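DNA fragmentation factor subunit beta (Mus musculus, PDB 1V0D) cuts chromosomal DNA during apoptosis as a caspase-activated endonuclease, inducing DNA fragmentation and chromatin condensation. Local coordinates at residues R153-Y158 / N245-R250; S175-M180 / T270-L275. All coordinates share one frame; numbering follows the deposited sequence.

Interaction 1 (R153-Y158 / N245-R250); sequences RNKSGY and NPYGNR
Lys155 and Tyr247 lie alongside each other and point in opposite directions. Lys155 sits in the first turn of helix 155-175, just after the N-cap residue Asn154, and its chain is extended beyond CG. The ammonium group therefore ends at the backbone of Tyr247, while the phenol runs back toward the helix start. Lys155 NZ donates a hydrogen bond to Tyr247 O at 2.6 Å. The donor lies almost along the C=O axis, with a C=O...N angle of 178°. NZ is gripped from elsewhere as well, by a salt bridge to Asp141 and a hydrogen bond to Ala135 O, and Trp144 adds a cation-pi contact with the same lysine. The buried positive charge thus has both a carboxylate and carbonyl oxygens around it, which probably favours the protonated form.

The aliphatic part of the lysine packs on the tyrosine ring. Lys155 CB is 3.7 Å from Tyr247 CD2, approaching the ring obliquely. The ring reaches this place because CG of Tyr247 is anti to its own carbonyl carbon (chi1 -69°). Further along, Ser156 OG comes within 3.5 Å of Tyr247 CE2, also obliquely. This is van der Waals contact; the Ser156 hydroxyl has its hydrogen bond with Glu136. The Tyr247 hydroxyl is engaged in turn with Phe210 O and Arg212 N, so both ends of the residue are tied down.

The contact is a buried junction between the first turn of helix 155-175 and the loop leading into helix 250-255, within the DFF40 nuclease region of the His-Me finger clan.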
loop_
_atom_site.group_PDB
_atom_site.type_symbol
_atom_site.label_atom_id
_atom_site.label_comp_id
_atom_site.label_asym_id
_atom_site.label_seq_id
_atom_site.Cartn_x
_atom_site.Cartn_y
_atom_site.Cartn_z
ATOM N N ARG A 153 -13.402 6.301 19.222
ATOM C CA ARG A 153 -14.202 7.516 19.285
ATOM C C ARG A 153 -13.402 8.716 18.774
ATOM O O ARG A 153 -13.945 9.630 18.148
ATOM C CB ARG A 153 -14.605 7.787 20.740
ATOM C CG ARG A 153 -15.536 6.762 21.381
ATOM C CD ARG A 153 -17.004 7.126 21.140
ATOM N NE ARG A 153 -17.508 6.652 19.851
ATOM C CZ ARG A 153 -18.513 7.213 19.184
ATOM N NH1 ARG A 153 -19.130 8.285 19.674
ATOM N NH2 ARG A 153 -18.912 6.696 18.029
ATOM N N ASN A 154 -12.104 8.696 19.051
ATOM C CA ASN A 154 -11.218 9.791 18.689
ATOM C C ASN A 154 -10.274 9.446 17.542
ATOM O O ASN A 154 -9.896 8.290 17.374
ATOM C CB ASN A 154 -10.407 10.185 19.928
ATOM C CG ASN A 154 -9.678 11.496 19.749
ATOM O OD1 ASN A 154 -8.860 11.897 20.588
ATOM N ND2 ASN A 154 -9.974 12.184 18.649
ATOM N N LYS A 155 -9.891 10.449 16.755
ATOM C CA LYS A 155 -8.964 10.230 15.647
ATOM C C LYS A 155 -7.546 9.924 16.158
ATOM O O LYS A 155 -6.972 8.874 15.838
ATOM C CB LYS A 155 -8.915 11.453 14.732
ATOM C CG LYS A 155 -10.139 11.637 13.849
ATOM C CD LYS A 155 -9.954 12.826 12.922
ATOM C CE LYS A 155 -11.180 13.064 12.072
ATOM N NZ LYS A 155 -11.080 14.360 11.346
ATOM N N SER A 156 -6.982 10.844 16.940
ATOM C CA SER A 156 -5.644 10.651 17.496
ATOM C C SER A 156 -5.572 9.263 18.091
ATOM O O SER A 156 -4.592 8.546 17.913
ATOM C CB SER A 156 -5.351 11.670 18.603
ATOM O OG SER A 156 -5.160 12.970 18.074
ATOM N N GLY A 157 -6.633 8.894 18.795
ATOM C CA GLY A 157 -6.684 7.600 19.439
ATOM C C GLY A 157 -6.510 6.452 18.485
ATOM O O GLY A 157 -5.784 5.508 18.775
ATOM N N TYR A 158 -7.174 6.516 17.340
ATOM C CA TYR A 158 -7.056 5.434 16.383
ATOM C C TYR A 158 -5.642 5.387 15.825
ATOM O O TYR A 158 -5.013 4.327 15.822
ATOM C CB TYR A 158 -8.057 5.594 15.239
ATOM C CG TYR A 158 -7.833 4.576 14.145
ATOM C CD1 TYR A 158 -8.082 3.219 14.360
ATOM C CD2 TYR A 158 -7.296 4.957 12.914
ATOM C CE1 TYR A 158 -7.792 2.265 13.372
ATOM C CE2 TYR A 158 -7.006 4.013 11.924
ATOM C CZ TYR A 158 -7.254 2.678 12.160
ATOM O OH TYR A 158 -6.957 1.767 11.184
ATOM N N ASN A 245 -1.960 14.117 5.655
ATOM C CA ASN A 245 -2.627 14.388 6.920
ATOM C C ASN A 245 -3.740 13.373 7.093
ATOM O O ASN A 245 -4.891 13.617 6.730
ATOM C CB ASN A 245 -3.185 15.811 6.954
ATOM C CG ASN A 245 -3.660 16.219 8.347
ATOM O OD1 ASN A 245 -3.577 17.391 8.724
ATOM N ND2 ASN A 245 -4.168 15.255 9.113
ATOM N N PRO A 246 -3.407 12.210 7.663
ATOM C CA PRO A 246 -4.391 11.143 7.882
ATOM C C PRO A 246 -5.600 11.572 8.709
ATOM O O PRO A 246 -6.599 10.865 8.752
ATOM C CB PRO A 246 -3.568 10.062 8.577
ATOM C CG PRO A 246 -2.571 10.868 9.360
ATOM C CD PRO A 246 -2.141 11.906 8.352
ATOM N N TYR A 247 -5.514 12.729 9.356
ATOM C CA TYR A 247 -6.613 13.192 10.194
ATOM C C TYR A 247 -7.778 13.886 9.505
ATOM O O TYR A 247 -8.837 14.049 10.121
ATOM C CB TYR A 247 -6.116 14.148 11.279
ATOM C CG TYR A 247 -5.268 13.522 12.345
ATOM C CD1 TYR A 247 -3.895 13.361 12.161
ATOM C CD2 TYR A 247 -5.827 13.125 13.556
ATOM C CE1 TYR A 247 -3.092 12.825 13.160
ATOM C CE2 TYR A 247 -5.031 12.585 14.566
ATOM C CZ TYR A 247 -3.663 12.443 14.355
ATOM O OH TYR A 247 -2.862 11.925 15.338
ATOM N N GLY A 248 -7.629 14.299 8.256
ATOM C CA GLY A 248 -8.749 15.013 7.672
ATOM C C GLY A 248 -9.524 14.359 6.558
ATOM O O GLY A 248 -10.132 15.062 5.750
ATOM N N ASN A 249 -9.574 13.035 6.530
ATOM C CA ASN A 249 -10.243 12.385 5.420
ATOM C C ASN A 249 -10.151 10.872 5.617
ATOM O O ASN A 249 -9.132 10.362 6.082
ATOM C CB ASN A 249 -9.497 12.830 4.165
ATOM C CG ASN A 249 -10.063 12.279 2.910
ATOM O OD1 ASN A 249 -10.200 11.069 2.755
ATOM N ND2 ASN A 249 -10.374 13.167 1.972
ATOM N N ARG A 250 -11.214 10.154 5.269
ATOM C CA ARG A 250 -11.225 8.702 5.412
ATOM C C ARG A 250 -10.190 8.065 4.498
ATOM O O ARG A 250 -9.396 7.234 4.926
ATOM C CB ARG A 250 -12.603 8.136 5.074
ATOM C CG ARG A 250 -12.592 6.635 4.977
ATOM C CD ARG A 250 -13.925 6.047 4.581
ATOM N NE ARG A 250 -13.776 4.604 4.425
ATOM C CZ ARG A 250 -13.528 3.992 3.269
ATOM N NH1 ARG A 250 -13.417 4.696 2.140
ATOM N NH2 ARG A 250 -13.335 2.677 3.254
#

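Interaction 2 (S175-M180 / T270-L275)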
loop_
_atom_site.group_PDB
_atom_site.type_symbol
_atom_site.label_atom_id
_atom_site.label_comp_id
_atom_site.label_asym_id
_atom_site.label_seq_id
_atom_site.Cartn_x
_atom_site.Cartn_y
_atom_site.Cartn_z
ATOM N N SER A 175 10.378 -12.050 18.364
ATOM C CA SER A 175 10.217 -13.280 19.151
ATOM C C SER A 175 10.304 -14.486 18.227
ATOM O O SER A 175 11.064 -15.427 18.469
ATOM C CB SER A 175 8.868 -13.305 19.862
ATOM O OG SER A 175 8.893 -12.468 21.000
ATOM N N ALA A 176 9.516 -14.440 17.162
ATOM C CA ALA A 176 9.491 -15.502 16.172
ATOM C C ALA A 176 10.897 -16.009 15.812
ATOM O O ALA A 176 11.052 -17.096 15.251
ATOM C CB ALA A 176 8.785 -15.001 14.917
ATOM N N TYR A 177 11.923 -15.227 16.137
ATOM C CA TYR A 177 13.289 -15.605 15.809
ATOM C C TYR A 177 13.972 -16.453 16.879
ATOM O O TYR A 177 14.984 -17.100 16.604
ATOM C CB TYR A 177 14.122 -14.348 15.554
ATOM C CG TYR A 177 15.426 -14.598 14.819
ATOM C CD1 TYR A 177 15.437 -14.838 13.444
ATOM C CD2 TYR A 177 16.651 -14.570 15.494
ATOM C CE1 TYR A 177 16.635 -15.036 12.753
ATOM C CE2 TYR A 177 17.853 -14.768 14.816
ATOM C CZ TYR A 177 17.840 -14.998 13.443
ATOM O OH TYR A 177 19.028 -15.168 12.753
ATOM N N THR A 178 13.427 -16.465 18.090
ATOM C CA THR A 178 14.037 -17.231 19.174
ATOM C C THR A 178 14.386 -18.661 18.771
ATOM O O THR A 178 15.313 -19.254 19.318
ATOM C CB THR A 178 13.123 -17.294 20.422
ATOM O OG1 THR A 178 12.715 -15.972 20.794
ATOM C CG2 THR A 178 13.871 -17.911 21.598
ATOM N N SER A 179 13.647 -19.209 17.811
ATOM C CA SER A 179 13.878 -20.579 17.353
ATOM C C SER A 179 15.155 -20.733 16.531
ATOM O O SER A 179 15.794 -21.782 16.569
ATOM C CB SER A 179 12.689 -21.075 16.521
ATOM O OG SER A 179 12.629 -20.418 15.264
ATOM N N MET A 180 15.525 -19.699 15.785
ATOM C CA MET A 180 16.730 -19.766 14.967
ATOM C C MET A 180 17.981 -19.380 15.753
ATOM O O MET A 180 19.050 -19.163 15.178
ATOM C CB MET A 180 16.565 -18.888 13.726
ATOM C CG MET A 180 15.539 -19.450 12.758
ATOM S SD MET A 180 15.185 -18.389 11.337
ATOM C CE MET A 180 13.462 -17.805 11.707
ATOM N N THR A 270 19.529 -7.420 9.186
ATOM C CA THR A 270 20.713 -7.220 10.039
ATOM C C THR A 270 20.605 -7.048 11.566
ATOM O O THR A 270 21.377 -7.654 12.316
ATOM C CB THR A 270 21.536 -6.037 9.515
ATOM O OG1 THR A 270 20.652 -5.070 8.946
ATOM C CG2 THR A 270 22.515 -6.491 8.446
ATOM N N VAL A 271 19.676 -6.231 12.048
ATOM C CA VAL A 271 19.575 -6.026 13.497
ATOM C C VAL A 271 19.229 -7.267 14.323
ATOM O O VAL A 271 19.937 -7.599 15.269
ATOM C CB VAL A 271 18.548 -4.931 13.856
ATOM C CG1 VAL A 271 18.538 -4.719 15.347
ATOM C CG2 VAL A 271 18.891 -3.628 13.156
ATOM N N VAL A 272 18.142 -7.953 13.981
ATOM C CA VAL A 272 17.746 -9.134 14.746
ATOM C C VAL A 272 18.865 -10.158 14.787
ATOM O O VAL A 272 19.315 -10.541 15.860
ATOM C CB VAL A 272 16.437 -9.767 14.181
ATOM C CG1 VAL A 272 16.206 -11.161 14.770
ATOM C CG2 VAL A 272 15.250 -8.861 14.532
ATOM N N PRO A 273 19.341 -10.611 13.620
ATOM C CA PRO A 273 20.425 -11.596 13.607
ATOM C C PRO A 273 21.669 -11.127 14.388
ATOM O O PRO A 273 22.270 -11.915 15.128
ATOM C CB PRO A 273 20.682 -11.811 12.121
ATOM C CG PRO A 273 20.272 -10.531 11.514
ATOM C CD PRO A 273 19.014 -10.179 12.256
ATOM N N THR A 274 22.056 -9.858 14.248
ATOM C CA THR A 274 23.196 -9.354 15.015
ATOM C C THR A 274 22.876 -9.504 16.508
ATOM O O THR A 274 23.743 -9.849 17.316
ATOM C CB THR A 274 23.456 -7.878 14.738
ATOM O OG1 THR A 274 23.933 -7.714 13.399
ATOM C CG2 THR A 274 24.475 -7.345 15.695
ATOM N N LEU A 275 21.617 -9.241 16.857
ATOM C CA LEU A 275 21.138 -9.343 18.231
ATOM C C LEU A 275 21.354 -10.763 18.721
ATOM O O LEU A 275 21.886 -10.982 19.817
ATOM C CB LEU A 275 19.652 -8.978 18.290
ATOM C CG LEU A 275 18.932 -8.812 19.635
ATOM C CD1 LEU A 275 18.327 -10.114 20.037
ATOM C CD2 LEU A 275 19.888 -8.297 20.700
#
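Tyr177 lays one ring face against Val272, in a CH-pi contact that joins the loop after helix 155-175 to helix 267-281. Val272 CG1 is 3.7 Å from the centroid of the Tyr177 ring, 22° off the ring normal. The methyl is offset toward the rim, and it comes within 3.5 Å of both Tyr177 CG and CD2. On the valine side, CG1 is the branch anti to the backbone N (chi1 167°), and this methyl does the touching. Pro273 meets the far end of the phenol: its CB is 3.8 Å from Tyr177 OH, and the two side chains cross at about a right angle. Met180 CB lies over the opposite face of the ring, so the ring sits between the helix and its own loop. Replacing Tyr177 with an alanine would probably leave Val272 CG1 without the ring it packs on and Pro273 CB without the phenol end, opening a gap between loop and helix.

Further out, the loop is shaped by a type I beta turn from Ser175 to Thr178. Across the contact, helix 267-281 is kinked at Pro273, whose nitrogen makes no bond to the preceding turn. Its buried side is backed by helix 287-295, where Val271 meets Leu293 and Leu294. In the turn, Ser175 O accepts from both Thr178 N and Thr178 OG1, and the hydroxyl, 2.9 Å from that oxygen, lies in the carbonyl plane on a lone pair.

Helix 155-175 connects the two contacts: interaction 1 lies at its start and interaction 2 in the loop that follows its end. Their centres are 34 Å apart, their nearest atoms about 22 Å, and they lie on opposite sides of the chain's centre. The later segments, 245-250 and 270-275, come before and after strand 260-263 in the sequence. That strand carries the magnesium ligand Asp262; His308 is the other protein ligand. The side chain of Val272 is about 12 Å from this magnesium, so Val272 is not a ligand of the metal. Near interaction 1, Arg250 hydrogen-bonds Ala306 O of the second subunit, whereas no other protein chain of the assembly touches interaction 2.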